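PDB 7AL6: probable hydrolase from Pseudomonas aeruginosa, which is of uncertain function but has an alpha/beta hydrolase fold and probably acts as a hydrolase, perhaps on lipid-like substrates. Local coordinates for residues Ile10-Pro13 and His14-Leu17; Pro48-Gly52 and Leu53-Ala57; Gly175-Ser178 and Arg179-Glu183; Leu231-Glu235 and Gln236-Ala240. One frame throughout, in Å; residues are numbered along the deposited sequence. Where two conformers were deposited one is given.

From the N terminus, contact 1 closes the hairpin between strands 7-11 and 16-22 at one edge of the main sheet. Contact 2 turns the chain into strand 53-58, the neighbour of 16-22, and touches contact 1 where I10 packs on V56. Contact 3 starts helix 179-189 outside that sheet, after the loop from helix 163-172. Contact 4 returns to the sheet at the end of strand 229-234 and leads into helix 238-241; its nearest atoms are about 5 Å from contact 3. All four are local and follow in series, none nesting in or crossing another. Contacts 1 and 4 lie on opposite sides of the chain's centre, about 33 Å apart between their own centres.

Contact 1 (Ile10-Pro13 and His14-Leu17); sequences ISLP and HIEL
L12 packs against I15 and L17 at the tight end of this turn: its CD1 lies 3.8 Å from CD1 of L17 and 3.9 Å from CG2 of I15. The side chains of L12 and I15 run side by side and point the same way, and branched aliphatic residues suit this buried face. I15 CG2 also sits over one face of the H14 ring, offset toward the rim. A chi1 of 58° swings that ring between backbone N and carbonyl carbon, and NE2 makes a hydrogen bond to D83 of helix 77-91. The frame is a beta hairpin of strands 7-11 and 16-22, in the outer part of the alpha/beta hydrolase sheet. I10 and L17 form a hydrogen-bonded pair, I10 N to L17 O at 2.7 Å, and nearer the turn L12 N reaches I15 O at 3.0 Å. The opposite face is looser and partly exposed: in the non-hydrogen-bonded pair S11 and E16, OG and OE1 stand 4.0 Å apart, and one water donates to both. Polar ends suit this subunit boundary: E191 of a second subunit bonds to S11 OG and R200 of that subunit forms a salt bridge with E16 OE1, while OE2 forms one with R9.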
ATOM      1  N   ILE A  10      -1.446   0.009 -17.678  1.00 30.72           N
ATOM      2  CA  ILE A  10      -0.209   0.802 -17.866  1.00 28.37           C
ATOM      3  C   ILE A  10       0.383   0.958 -16.475  1.00 28.79           C
ATOM      4  O   ILE A  10      -0.267   1.529 -15.628  1.00 30.84           O
ATOM      5  CB  ILE A  10      -0.476   2.135 -18.575  1.00 26.96           C
ATOM      6  CG1 ILE A  10      -1.214   1.924 -19.894  1.00 30.49           C
ATOM      7  CG2 ILE A  10       0.824   2.892 -18.760  1.00 27.11           C
ATOM      8  CD1 ILE A  10      -1.637   3.177 -20.577  1.00 31.47           C
ATOM      9  N   SER A  11       1.581   0.447 -16.278  1.00 27.09           N
ATOM     10  CA  SER A  11       2.218   0.426 -14.962  1.00 30.24           C
ATOM     11  C   SER A  11       3.031   1.698 -14.784  1.00 27.91           C
ATOM     12  O   SER A  11       4.027   1.908 -15.490  1.00 26.09           O
ATOM     13  CB  SER A  11       3.137  -0.783 -14.793  1.00 31.77           C
ATOM     14  OG  SER A  11       2.343  -1.944 -14.706  1.00 35.07           O
ATOM     15  N   LEU A  12       2.608   2.538 -13.854  1.00 27.04           N
ATOM     16  CA  LEU A  12       3.368   3.682 -13.410  1.00 30.16           C
ATOM     17  C   LEU A  12       4.051   3.346 -12.095  1.00 31.94           C
ATOM     18  O   LEU A  12       3.716   2.363 -11.440  1.00 28.82           O
ATOM     19  CB  LEU A  12       2.447   4.891 -13.244  1.00 25.95           C
ATOM     20  CG  LEU A  12       1.514   5.197 -14.429  1.00 25.05           C
ATOM     21  CD1 LEU A  12       0.776   6.549 -14.180  1.00 28.67           C
ATOM     22  CD2 LEU A  12       2.233   5.233 -15.747  1.00 31.85           C
ATOM     23  N   PRO A  13       5.032   4.144 -11.680  1.00 26.68           N
ATOM     24  CA  PRO A  13       5.744   3.831 -10.436  1.00 30.47           C
ATOM     25  C   PRO A  13       4.834   3.773  -9.244  1.00 29.39           C
ATOM     26  O   PRO A  13       5.019   2.938  -8.361  1.00 32.69           O
ATOM     27  CB  PRO A  13       6.779   4.973 -10.316  1.00 30.94           C
ATOM     28  CG  PRO A  13       6.983   5.458 -11.749  1.00 34.01           C
ATOM     29  CD  PRO A  13       5.650   5.242 -12.455  1.00 29.29           C
ATOM     30  N   HIS A  14       3.798   4.593  -9.208  1.00 27.08           N
ATOM     31  CA  HIS A  14       2.979   4.719  -8.018  1.00 26.25           C
ATOM     32  C   HIS A  14       1.564   4.187  -8.163  1.00 25.13           C
ATOM     33  O   HIS A  14       0.804   4.234  -7.189  1.00 30.01           O
ATOM     34  CB  HIS A  14       2.883   6.211  -7.645  1.00 28.11           C
ATOM     35  CG  HIS A  14       2.323   7.058  -8.748  1.00 31.25           C
ATOM     36  ND1 HIS A  14       2.993   7.270  -9.939  1.00 29.91           N
ATOM     37  CD2 HIS A  14       1.148   7.734  -8.852  1.00 30.42           C
ATOM     38  CE1 HIS A  14       2.256   8.039 -10.724  1.00 33.59           C
ATOM     39  NE2 HIS A  14       1.139   8.346 -10.080  1.00 26.32           N
ATOM     40  N   ILE A  15       1.138   3.859  -9.362  1.00 25.49           N
ATOM     41  CA  ILE A  15      -0.252   3.404  -9.598  1.00 22.16           C
ATOM     42  C   ILE A  15      -0.297   2.646 -10.912  1.00 22.63           C
ATOM     43  O   ILE A  15       0.512   2.903 -11.768  1.00 24.57           O
ATOM     44  CB  ILE A  15      -1.203   4.616  -9.616  1.00 24.09           C
ATOM     45  CG1 ILE A  15      -2.667   4.233  -9.424  1.00 28.51           C
ATOM     46  CG2 ILE A  15      -0.999   5.416 -10.878  1.00 23.98           C
ATOM     47  CD1 ILE A  15      -3.586   5.387  -9.137  1.00 29.68           C
ATOM     48  N   GLU A  16      -1.284   1.800 -11.063  1.00 25.39           N
ATOM     49  CA  GLU A  16      -1.516   1.044 -12.293  1.00 21.83           C
ATOM     50  C   GLU A  16      -2.807   1.575 -12.914  1.00 20.87           C
ATOM     51  O   GLU A  16      -3.802   1.550 -12.243  1.00 22.96           O
ATOM     52  CB  GLU A  16      -1.602  -0.419 -11.932  1.00 29.78           C
ATOM     53  CG  GLU A  16      -1.295  -1.299 -13.077  1.00 36.86           C
ATOM     54  CD  GLU A  16      -1.410  -2.743 -12.678  1.00 49.21           C
ATOM     55  OE1 GLU A  16      -0.443  -3.278 -12.177  1.00 34.59           O
ATOM     56  OE2 GLU A  16      -2.493  -3.274 -12.857  1.00 39.64           O
ATOM     57  N   LEU A  17      -2.791   2.007 -14.161  1.00 22.42           N
ATOM     58  CA  LEU A  17      -3.987   2.570 -14.809  1.00 25.52           C
ATOM     59  C   LEU A  17      -4.434   1.653 -15.929  1.00 26.46           C
ATOM     60  O   LEU A  17      -3.650   0.875 -16.392  1.00 29.21           O
ATOM     61  CB  LEU A  17      -3.686   3.953 -15.384  1.00 23.29           C
ATOM     62  CG  LEU A  17      -3.197   5.002 -14.404  1.00 25.42           C
ATOM     63  CD1 LEU A  17      -2.889   6.282 -15.132  1.00 26.20           C
ATOM     64  CD2 LEU A  17      -4.203   5.231 -13.305  1.00 21.23           C
TER
HETATM   65  O   HOH W   1       2.038  -2.388 -11.778  1.00 33.14           O

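Contact 2 (Pro48-Gly52 and Leu53-Ala57); sequences PKLAG and LRIVA
L50 and L53 stand at the two ends of a type II beta turn that reverses the chain just before strand 53-58, with O of L50 3.5 Å from N of L53. G52 takes its third position with phi and psi of 76° and -1°, a conformation that suits glycine, because a CB there would jam against the carbonyl oxygen of A51. From L53 onward the backbone is extended, and L53 and I55 direct their side chains to one side of the strand while R54 turns to the other.

L50 is the point of meeting. Its CB lies 3.9 Å from CD1 of L53 and 4.1 Å from CD1 of I55. L50 and I55 cross at about a right angle, with their CD1 methyls 4.2 Å apart. L53 leans back over the turn as well, its CD2 coming 3.7 Å from O of G52. Here chi1 is -58°, which keeps CG beside the backbone N and brings the isobutyl group toward the turn. The aliphatic chains suit this buried inner side.

Strand 53-58 runs between 16-22 and 28-33. L53 touches F284 of helix 270-284, I55 rests on V30 and A32 of strand 28-33, and R54, bonded through NH2 to G23 O, packs on L21 of strand 16-22.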
ATOM      1  N   PRO A  48     -12.991   5.784 -32.654  1.00 29.64           N
ATOM      2  CA  PRO A  48     -12.945   4.981 -33.860  1.00 30.78           C
ATOM      3  C   PRO A  48     -13.041   5.806 -35.148  1.00 36.42           C
ATOM      4  O   PRO A  48     -12.631   5.332 -36.126  1.00 35.60           O
ATOM      5  CB  PRO A  48     -14.158   4.058 -33.740  1.00 34.58           C
ATOM      6  CG  PRO A  48     -14.444   4.028 -32.288  1.00 34.41           C
ATOM      7  CD  PRO A  48     -14.095   5.413 -31.803  1.00 32.55           C
ATOM      8  N   LYS A  49     -13.665   6.973 -35.093  1.00 31.90           N
ATOM      9  CA  LYS A  49     -13.866   7.884 -36.247  1.00 38.90           C
ATOM     10  C   LYS A  49     -12.611   8.705 -36.567  1.00 40.34           C
ATOM     11  O   LYS A  49     -12.599   9.337 -37.594  1.00 43.92           O
ATOM     12  CB  LYS A  49     -15.053   8.800 -35.962  1.00 35.48           C
ATOM     13  CG  LYS A  49     -16.394   8.097 -35.886  1.00 31.55           C
ATOM     14  CD  LYS A  49     -17.522   9.008 -35.549  1.00 32.67           C
ATOM     15  CE  LYS A  49     -18.862   8.316 -35.570  1.00 37.33           C
ATOM     16  NZ  LYS A  49     -18.887   7.135 -34.689  1.00 50.09           N
ATOM     17  N   LEU A  50     -11.630   8.766 -35.681  1.00 33.27           N
ATOM     18  CA  LEU A  50     -10.400   9.554 -35.906  1.00 29.28           C
ATOM     19  C   LEU A  50      -9.295   8.661 -36.461  1.00 41.08           C
ATOM     20  O   LEU A  50      -8.420   8.297 -35.713  1.00 36.21           O
ATOM     21  CB  LEU A  50     -10.008  10.224 -34.594  1.00 30.94           C
ATOM     22  CG  LEU A  50     -10.989  11.279 -34.098  1.00 33.44           C
ATOM     23  CD1 LEU A  50     -10.603  11.771 -32.728  1.00 32.52           C
ATOM     24  CD2 LEU A  50     -11.087  12.428 -35.081  1.00 32.16           C
ATOM     25  N   ALA A  51      -9.322   8.389 -37.758  1.00 41.44           N
ATOM     26  CA  ALA A  51      -8.347   7.550 -38.439  1.00 41.21           C
ATOM     27  C   ALA A  51      -6.949   8.151 -38.362  1.00 39.38           C
ATOM     28  O   ALA A  51      -6.763   9.364 -38.293  1.00 40.58           O
ATOM     29  CB  ALA A  51      -8.750   7.382 -39.904  1.00 48.56           C
ATOM     30  N   GLY A  52      -5.944   7.297 -38.381  1.00 43.17           N
ATOM     31  CA  GLY A  52      -4.599   7.836 -38.392  1.00 46.71           C
ATOM     32  C   GLY A  52      -4.090   8.374 -37.070  1.00 42.05           C
ATOM     33  O   GLY A  52      -2.907   8.748 -36.995  1.00 45.11           O
ATOM     34  N   LEU A  53      -4.900   8.328 -36.022  1.00 33.53           N
ATOM     35  CA  LEU A  53      -4.450   8.728 -34.671  1.00 29.89           C
ATOM     36  C   LEU A  53      -4.276   7.463 -33.826  1.00 24.79           C
ATOM     37  O   LEU A  53      -5.093   6.595 -33.931  1.00 32.83           O
ATOM     38  CB  LEU A  53      -5.459   9.669 -34.017  1.00 30.46           C
ATOM     39  CG  LEU A  53      -5.778  10.957 -34.771  1.00 37.02           C
ATOM     40  CD1 LEU A  53      -6.567  11.898 -33.905  1.00 28.11           C
ATOM     41  CD2 LEU A  53      -4.527  11.635 -35.278  1.00 36.73           C
ATOM     42  N   ARG A  54      -3.189   7.326 -33.088  1.00 31.60           N
ATOM     43  CA  ARG A  54      -3.029   6.208 -32.145  1.00 28.58           C
ATOM     44  C   ARG A  54      -3.550   6.759 -30.820  1.00 24.73           C
ATOM     45  O   ARG A  54      -2.846   7.512 -30.204  1.00 29.68           O
ATOM     46  CB  ARG A  54      -1.586   5.733 -32.076  1.00 29.23           C
ATOM     47  CG  ARG A  54      -1.363   4.651 -31.040  1.00 34.18           C
ATOM     48  CD  ARG A  54      -2.183   3.391 -31.231  1.00 28.00           C
ATOM     49  NE  ARG A  54      -1.589   2.299 -30.504  1.00 36.05           N
ATOM     50  CZ  ARG A  54      -2.004   1.053 -30.522  1.00 35.56           C
ATOM     51  NH1 ARG A  54      -1.363   0.149 -29.823  1.00 36.07           N
ATOM     52  NH2 ARG A  54      -3.046   0.708 -31.231  1.00 34.75           N
ATOM     53  N   ILE A  55      -4.748   6.400 -30.408  1.00 24.13           N
ATOM     54  CA  ILE A  55      -5.376   6.995 -29.210  1.00 24.73           C
ATOM     55  C   ILE A  55      -5.349   6.023 -28.045  1.00 29.10           C
ATOM     56  O   ILE A  55      -5.859   4.922 -28.149  1.00 28.97           O
ATOM     57  CB  ILE A  55      -6.806   7.459 -29.527  1.00 27.62           C
ATOM     58  CG1 ILE A  55      -6.832   8.467 -30.674  1.00 31.91           C
ATOM     59  CG2 ILE A  55      -7.481   8.003 -28.302  1.00 28.45           C
ATOM     60  CD1 ILE A  55      -8.188   8.700 -31.244  1.00 31.60           C
ATOM     61  N   VAL A  56      -4.797   6.501 -26.955  1.00 24.18           N
ATOM     62  CA  VAL A  56      -4.767   5.802 -25.678  1.00 24.56           C
ATOM     63  C   VAL A  56      -5.852   6.458 -24.847  1.00 23.32           C
ATOM     64  O   VAL A  56      -5.682   7.581 -24.356  1.00 26.22           O
ATOM     65  CB  VAL A  56      -3.388   5.900 -25.017  1.00 20.74           C
ATOM     66  CG1 VAL A  56      -3.400   5.254 -23.635  1.00 25.41           C
ATOM     67  CG2 VAL A  56      -2.325   5.254 -25.895  1.00 26.57           C
ATOM     68  N   ALA A  57      -7.004   5.797 -24.736  1.00 21.54           N
ATOM     69  CA  ALA A  57      -8.123   6.327 -23.969  1.00 23.93           C
ATOM     70  C   ALA A  57      -7.923   5.828 -22.555  1.00 23.94           C
ATOM     71  O   ALA A  57      -8.221   4.660 -22.240  1.00 24.04           O
ATOM     72  CB  ALA A  57      -9.478   5.887 -24.534  1.00 23.27           C
TER

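Contact 3 (Gly175-Ser178 and Arg179-Glu183); sequences GEIS and REAAE
S178 holds the first turn of helix 179-189 with its side chain. A chi1 of 81° places OG between the backbone N and carbonyl carbon of S178 and turns it in toward the helix, where it accepts a hydrogen bond from N of A181 (3.1 Å, 163°). This makes S178 an N-cap. Its carbonyl oxygen takes N of A182 at 3.0 Å.

I177, just before the cap, adopts a similar first torsion: chi1 of 71° puts CG1 in the same position, and the chain reaches over the helix start. Its CD1 ends 3.7 Å from CB of A181 and 3.8 Å from CB of A182. The pairing of I177 with A182 is a hydrophobic staple, and the short alanine methyls suit a side chain lying across the helix start. The cap ends the loop after helix 163-172, and I177 and A182 both pack on R170 of that helix. D268 lies beside both I177 and S178, while E180 turns outward to a salt bridge with R45.

The chemistry makes serine apt here. OG accepts from A181 and also bonds to the backbone O of D268, which can only accept, so one hydroxyl both accepts and donates, tying the helix start to helix 265-268.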
ATOM      1  N   GLY A 175     -24.973  16.451 -15.274  1.00103.85           N
ATOM      2  CA  GLY A 175     -25.683  17.095 -16.368  1.00 89.14           C
ATOM      3  C   GLY A 175     -26.542  16.073 -17.118  1.00 75.63           C
ATOM      4  O   GLY A 175     -26.563  14.879 -16.808  1.00 76.69           O
ATOM      5  N   GLU A 176     -27.275  16.551 -18.104  1.00 70.36           N
ATOM      6  CA  GLU A 176     -28.145  15.679 -18.905  1.00 62.23           C
ATOM      7  C   GLU A 176     -27.275  14.935 -19.921  1.00 60.42           C
ATOM      8  O   GLU A 176     -26.528  15.596 -20.611  1.00 48.30           O
ATOM      9  CB  GLU A 176     -29.178  16.541 -19.616  1.00 71.84           C
ATOM     10  CG  GLU A 176     -29.929  15.820 -20.708  1.00 81.95           C
ATOM     11  CD  GLU A 176     -31.319  16.369 -20.957  1.00 89.88           C
ATOM     12  OE1 GLU A 176     -32.261  15.571 -20.981  1.00 86.91           O
ATOM     13  OE2 GLU A 176     -31.450  17.596 -21.122  1.00 90.43           O
ATOM     14  N   ILE A 177     -27.327  13.609 -19.961  1.00 57.05           N
ATOM     15  CA  ILE A 177     -26.665  12.778 -21.001  1.00 43.80           C
ATOM     16  C   ILE A 177     -27.710  11.779 -21.482  1.00 34.61           C
ATOM     17  O   ILE A 177     -28.607  11.466 -20.743  1.00 40.13           O
ATOM     18  CB  ILE A 177     -25.362  12.100 -20.538  1.00 44.17           C
ATOM     19  CG1 ILE A 177     -25.590  10.966 -19.549  1.00 52.00           C
ATOM     20  CG2 ILE A 177     -24.376  13.108 -19.989  1.00 51.19           C
ATOM     21  CD1 ILE A 177     -24.487   9.946 -19.568  1.00 47.65           C
ATOM     22  N   SER A 178     -27.569  11.285 -22.695  1.00 32.47           N
ATOM     23  CA  SER A 178     -28.498  10.328 -23.328  1.00 42.45           C
ATOM     24  C   SER A 178     -28.430   8.949 -22.649  1.00 52.36           C
ATOM     25  O   SER A 178     -27.447   8.659 -21.967  1.00 35.28           O
ATOM     26  CB  SER A 178     -28.211  10.239 -24.777  1.00 35.88           C
ATOM     27  OG  SER A 178     -27.132   9.394 -25.005  1.00 37.89           O
ATOM     28  N   ARG A 179     -29.468   8.132 -22.827  1.00 37.53           N
ATOM     29  CA  ARG A 179     -29.558   6.772 -22.247  1.00 45.02           C
ATOM     30  C   ARG A 179     -28.387   5.950 -22.790  1.00 39.28           C
ATOM     31  O   ARG A 179     -27.752   5.289 -22.000  1.00 33.15           O
ATOM     32  CB  ARG A 179     -30.896   6.099 -22.564  1.00 43.62           C
ATOM     33  CG  ARG A 179     -31.048   4.710 -21.956  1.00 48.88           C
ATOM     34  CD  ARG A 179     -32.441   4.102 -22.030  1.00 57.76           C
ATOM     35  NE  ARG A 179     -33.395   4.791 -21.185  1.00 61.59           N
ATOM     36  CZ  ARG A 179     -33.629   4.523 -19.908  1.00 64.27           C
ATOM     37  NH1 ARG A 179     -33.008   3.533 -19.294  1.00 60.19           N
ATOM     38  NH2 ARG A 179     -34.500   5.251 -19.247  1.00 67.26           N
ATOM     39  N   GLU A 180     -28.096   6.062 -24.079  1.00 29.82           N
ATOM     40  CA  GLU A 180     -27.002   5.321 -24.737  1.00 33.81           C
ATOM     41  C   GLU A 180     -25.661   5.748 -24.140  1.00 38.97           C
ATOM     42  O   GLU A 180     -24.853   4.888 -23.922  1.00 40.89           O
ATOM     43  CB  GLU A 180     -27.050   5.500 -26.244  1.00 43.53           C
ATOM     44  CG  GLU A 180     -28.151   4.702 -26.894  1.00 47.49           C
ATOM     45  CD  GLU A 180     -28.115   4.706 -28.405  1.00 55.20           C
ATOM     46  OE1 GLU A 180     -27.288   5.404 -28.968  1.00 50.49           O
ATOM     47  OE2 GLU A 180     -28.919   4.003 -28.996  1.00 59.97           O
ATOM     48  N   ALA A 181     -25.451   7.031 -23.901  1.00 34.20           N
ATOM     49  CA  ALA A 181     -24.246   7.516 -23.248  1.00 36.32           C
ATOM     50  C   ALA A 181     -24.080   6.876 -21.876  1.00 38.08           C
ATOM     51  O   ALA A 181     -22.990   6.396 -21.528  1.00 30.50           O
ATOM     52  CB  ALA A 181     -24.291   9.046 -23.118  1.00 29.18           C
ATOM     53  N   ALA A 182     -25.152   6.878 -21.082  1.00 28.64           N
ATOM     54  CA  ALA A 182     -25.107   6.320 -19.736  1.00 29.59           C
ATOM     55  C   ALA A 182     -24.869   4.817 -19.759  1.00 34.81           C
ATOM     56  O   ALA A 182     -24.073   4.307 -18.960  1.00 30.82           O
ATOM     57  CB  ALA A 182     -26.377   6.687 -18.993  1.00 30.53           C
ATOM     58  N   GLU A 183     -25.481   4.108 -20.718  1.00 27.46           N
ATOM     59  CA  GLU A 183     -25.183   2.695 -20.940  1.00 37.03           C
ATOM     60  C   GLU A 183     -23.711   2.468 -21.274  1.00 35.57           C
ATOM     61  O   GLU A 183     -23.090   1.525 -20.767  1.00 34.43           O
ATOM     62  CB  GLU A 183     -26.066   2.137 -22.077  1.00 31.21           C
ATOM     63  CG  GLU A 183     -27.543   2.088 -21.690  1.00 43.14           C
ATOM     64  CD  GLU A 183     -28.476   1.533 -22.772  1.00 49.92           C
ATOM     65  OE1 GLU A 183     -28.028   1.210 -23.894  1.00 60.34           O
ATOM     66  OE2 GLU A 183     -29.685   1.460 -22.477  1.00 59.53           O
TER

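Contact 4 (Leu231-Glu235 and Gln236-Ala240); sequences LVLAE and QGMLA
L233, E235 and Q236 carry most of this contact, a type I beta turn from A234 to G237 that links strand 229-234 to helix 238-241 in the alpha/beta hydrolase fold. E235 and Q236 are its two corners, and polar side chains suit these exposed places. A water reaches from OE2 of E235 to OE1 of Q236, but its bond to Q236 is weak and E235 has a second conformer, so the link is doubtful. Under the corner, N of G237 bonds to O of A234 at 3.0 Å, reaching it from above the carbonyl plane. G237 is the N-cap; a CB there would clash with CB of A234, which favours glycine.

L233, on the buried side, is the apolar partner of the helix. Its CD1 lies 4.2 Å from CD1 of L239, and its CD2 faces CE of M238, though the modelled approach of 3.2 Å is too tight to trust. The backbone N atoms of A234 and M238 both bond to the carboxylate of D126, probably the acid of a Ser-His-Asp triad, and so would help position it. A water bridges the two segments, donating to O of A234 at 2.6 Å and accepting from N of L239 at 2.7 Å.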
ATOM      1  N   LEU A 231     -11.002  23.777 -29.850  1.00 23.63           N
ATOM      2  CA  LEU A 231     -12.022  23.717 -28.819  1.00 20.79           C
ATOM      3  C   LEU A 231     -13.432  23.538 -29.391  1.00 37.12           C
ATOM      4  O   LEU A 231     -13.905  24.346 -30.213  1.00 31.46           O
ATOM      5  CB  LEU A 231     -11.965  24.963 -27.952  1.00 25.32           C
ATOM      6  CG  LEU A 231     -13.032  25.085 -26.870  1.00 31.28           C
ATOM      7  CD1 LEU A 231     -12.993  23.990 -25.796  1.00 30.90           C
ATOM      8  CD2 LEU A 231     -12.858  26.440 -26.253  1.00 31.14           C
ATOM      9  N   VAL A 232     -14.132  22.513 -28.899  1.00 32.19           N
ATOM     10  CA  VAL A 232     -15.530  22.264 -29.264  1.00 25.63           C
ATOM     11  C   VAL A 232     -16.416  22.731 -28.127  1.00 30.61           C
ATOM     12  O   VAL A 232     -16.167  22.421 -26.951  1.00 27.96           O
ATOM     13  CB  VAL A 232     -15.779  20.791 -29.591  1.00 31.06           C
ATOM     14  CG1 VAL A 232     -17.297  20.495 -29.586  1.00 33.66           C
ATOM     15  CG2 VAL A 232     -15.149  20.468 -30.941  1.00 31.09           C
ATOM     16  N   LEU A 233     -17.455  23.482 -28.483  1.00 31.30           N
ATOM     17  CA  LEU A 233     -18.358  24.126 -27.538  1.00 29.40           C
ATOM     18  C   LEU A 233     -19.757  23.619 -27.826  1.00 35.30           C
ATOM     19  O   LEU A 233     -20.244  23.791 -28.943  1.00 30.02           O
ATOM     20  CB  LEU A 233     -18.312  25.646 -27.693  1.00 36.02           C
ATOM     21  CG  LEU A 233     -16.904  26.170 -27.412  1.00 42.30           C
ATOM     22  CD1 LEU A 233     -16.699  27.516 -28.032  1.00 44.09           C
ATOM     23  CD2 LEU A 233     -16.712  26.211 -25.903  1.00 32.46           C
ATOM     24  N   ALA A 234     -20.332  22.926 -26.857  1.00 34.73           N
ATOM     25  CA  ALA A 234     -21.674  22.332 -26.948  1.00 37.37           C
ATOM     26  C   ALA A 234     -22.695  23.460 -26.789  1.00 29.18           C
ATOM     27  O   ALA A 234     -22.605  24.138 -25.796  1.00 31.61           O
ATOM     28  CB  ALA A 234     -21.859  21.281 -25.895  1.00 30.74           C
ATOM     29  N   GLU A 235     -23.711  23.525 -27.636  1.00 31.94           N
ATOM     30  CA  GLU A 235     -24.688  24.719 -27.468  0.52 37.08           C
ATOM     31  C   GLU A 235     -25.417  24.832 -26.048  1.00 34.99           C
ATOM     32  O   GLU A 235     -25.723  25.838 -25.358  1.00 37.87           O
ATOM     33  CB  GLU A 235     -25.861  24.450 -28.404  0.52 38.24           C
ATOM     34  CG  GLU A 235     -26.896  25.559 -28.395  0.52 46.30           C
ATOM     35  CD  GLU A 235     -27.956  25.479 -29.479  0.52 45.24           C
ATOM     36  OE1 GLU A 235     -28.904  26.286 -29.433  0.52 55.30           O
ATOM     37  OE2 GLU A 235     -27.835  24.625 -30.369  0.52 42.64           O
ATOM     38  N   GLN A 236     -25.690  23.648 -25.530  1.00 31.56           N
ATOM     39  CA  GLN A 236     -26.334  23.391 -24.227  1.00 37.13           C
ATOM     40  C   GLN A 236     -25.334  22.931 -23.158  1.00 47.12           C
ATOM     41  O   GLN A 236     -25.791  22.457 -22.135  1.00 46.23           O
ATOM     42  CB  GLN A 236     -27.489  22.428 -24.435  1.00 43.28           C
ATOM     43  CG  GLN A 236     -28.722  23.150 -24.926  1.00 56.96           C
ATOM     44  CD  GLN A 236     -29.875  22.209 -25.114  1.00 70.34           C
ATOM     45  OE1 GLN A 236     -29.977  21.537 -26.125  1.00 72.96           O
ATOM     46  NE2 GLN A 236     -30.746  22.149 -24.124  1.00 83.53           N
ATOM     47  N   GLY A 237     -24.027  23.073 -23.369  1.00 41.39           N
ATOM     48  CA  GLY A 237     -23.029  22.701 -22.383  1.00 36.60           C
ATOM     49  C   GLY A 237     -22.464  23.895 -21.629  1.00 55.56           C
ATOM     50  O   GLY A 237     -23.217  24.746 -21.143  1.00 41.77           O
ATOM     51  N   MET A 238     -21.125  23.966 -21.567  1.00 57.71           N
ATOM     52  CA  MET A 238     -20.390  24.975 -20.794  1.00 59.89           C
ATOM     53  C   MET A 238     -20.888  26.408 -20.949  1.00 61.93           C
ATOM     54  O   MET A 238     -21.094  27.111 -19.955  1.00 60.73           O
ATOM     55  CB  MET A 238     -18.920  24.917 -21.219  1.00 53.53           C
ATOM     56  CG  MET A 238     -18.041  26.099 -20.826  1.00 54.20           C
ATOM     57  SD  MET A 238     -16.262  25.682 -21.012  1.00 54.84           S
ATOM     58  CE  MET A 238     -16.051  25.691 -22.773  1.00 42.31           C
ATOM     59  N   LEU A 239     -21.022  26.875 -22.190  1.00 54.65           N
ATOM     60  CA  LEU A 239     -21.332  28.283 -22.433  1.00 70.34           C
ATOM     61  C   LEU A 239     -22.758  28.639 -22.010  1.00 66.88           C
ATOM     62  O   LEU A 239     -23.018  29.758 -21.549  1.00 62.56           O
ATOM     63  CB  LEU A 239     -21.120  28.599 -23.910  1.00 55.95           C
ATOM     64  CG  LEU A 239     -19.657  28.781 -24.300  1.00 61.59           C
ATOM     65  CD1 LEU A 239     -19.565  29.482 -25.663  1.00 64.79           C
ATOM     66  CD2 LEU A 239     -18.864  29.560 -23.254  1.00 66.95           C
ATOM     67  N   ALA A 240     -23.700  27.713 -22.188  1.00 70.27           N
ATOM     68  CA  ALA A 240     -25.044  27.924 -21.658  1.00 74.45           C
ATOM     69  C   ALA A 240     -25.024  28.044 -20.139  1.00 79.03           C
ATOM     70  O   ALA A 240     -25.855  28.753 -19.560  1.00 84.24           O
ATOM     71  CB  ALA A 240     -25.961  26.777 -22.087  1.00 60.90           C
TER
HETATM   72  O   HOH W   2     -20.801  24.960 -24.057  1.00 40.69           O
HETATM   73  O   HOH W   3     -28.337  22.167 -29.147  1.00 36.99           O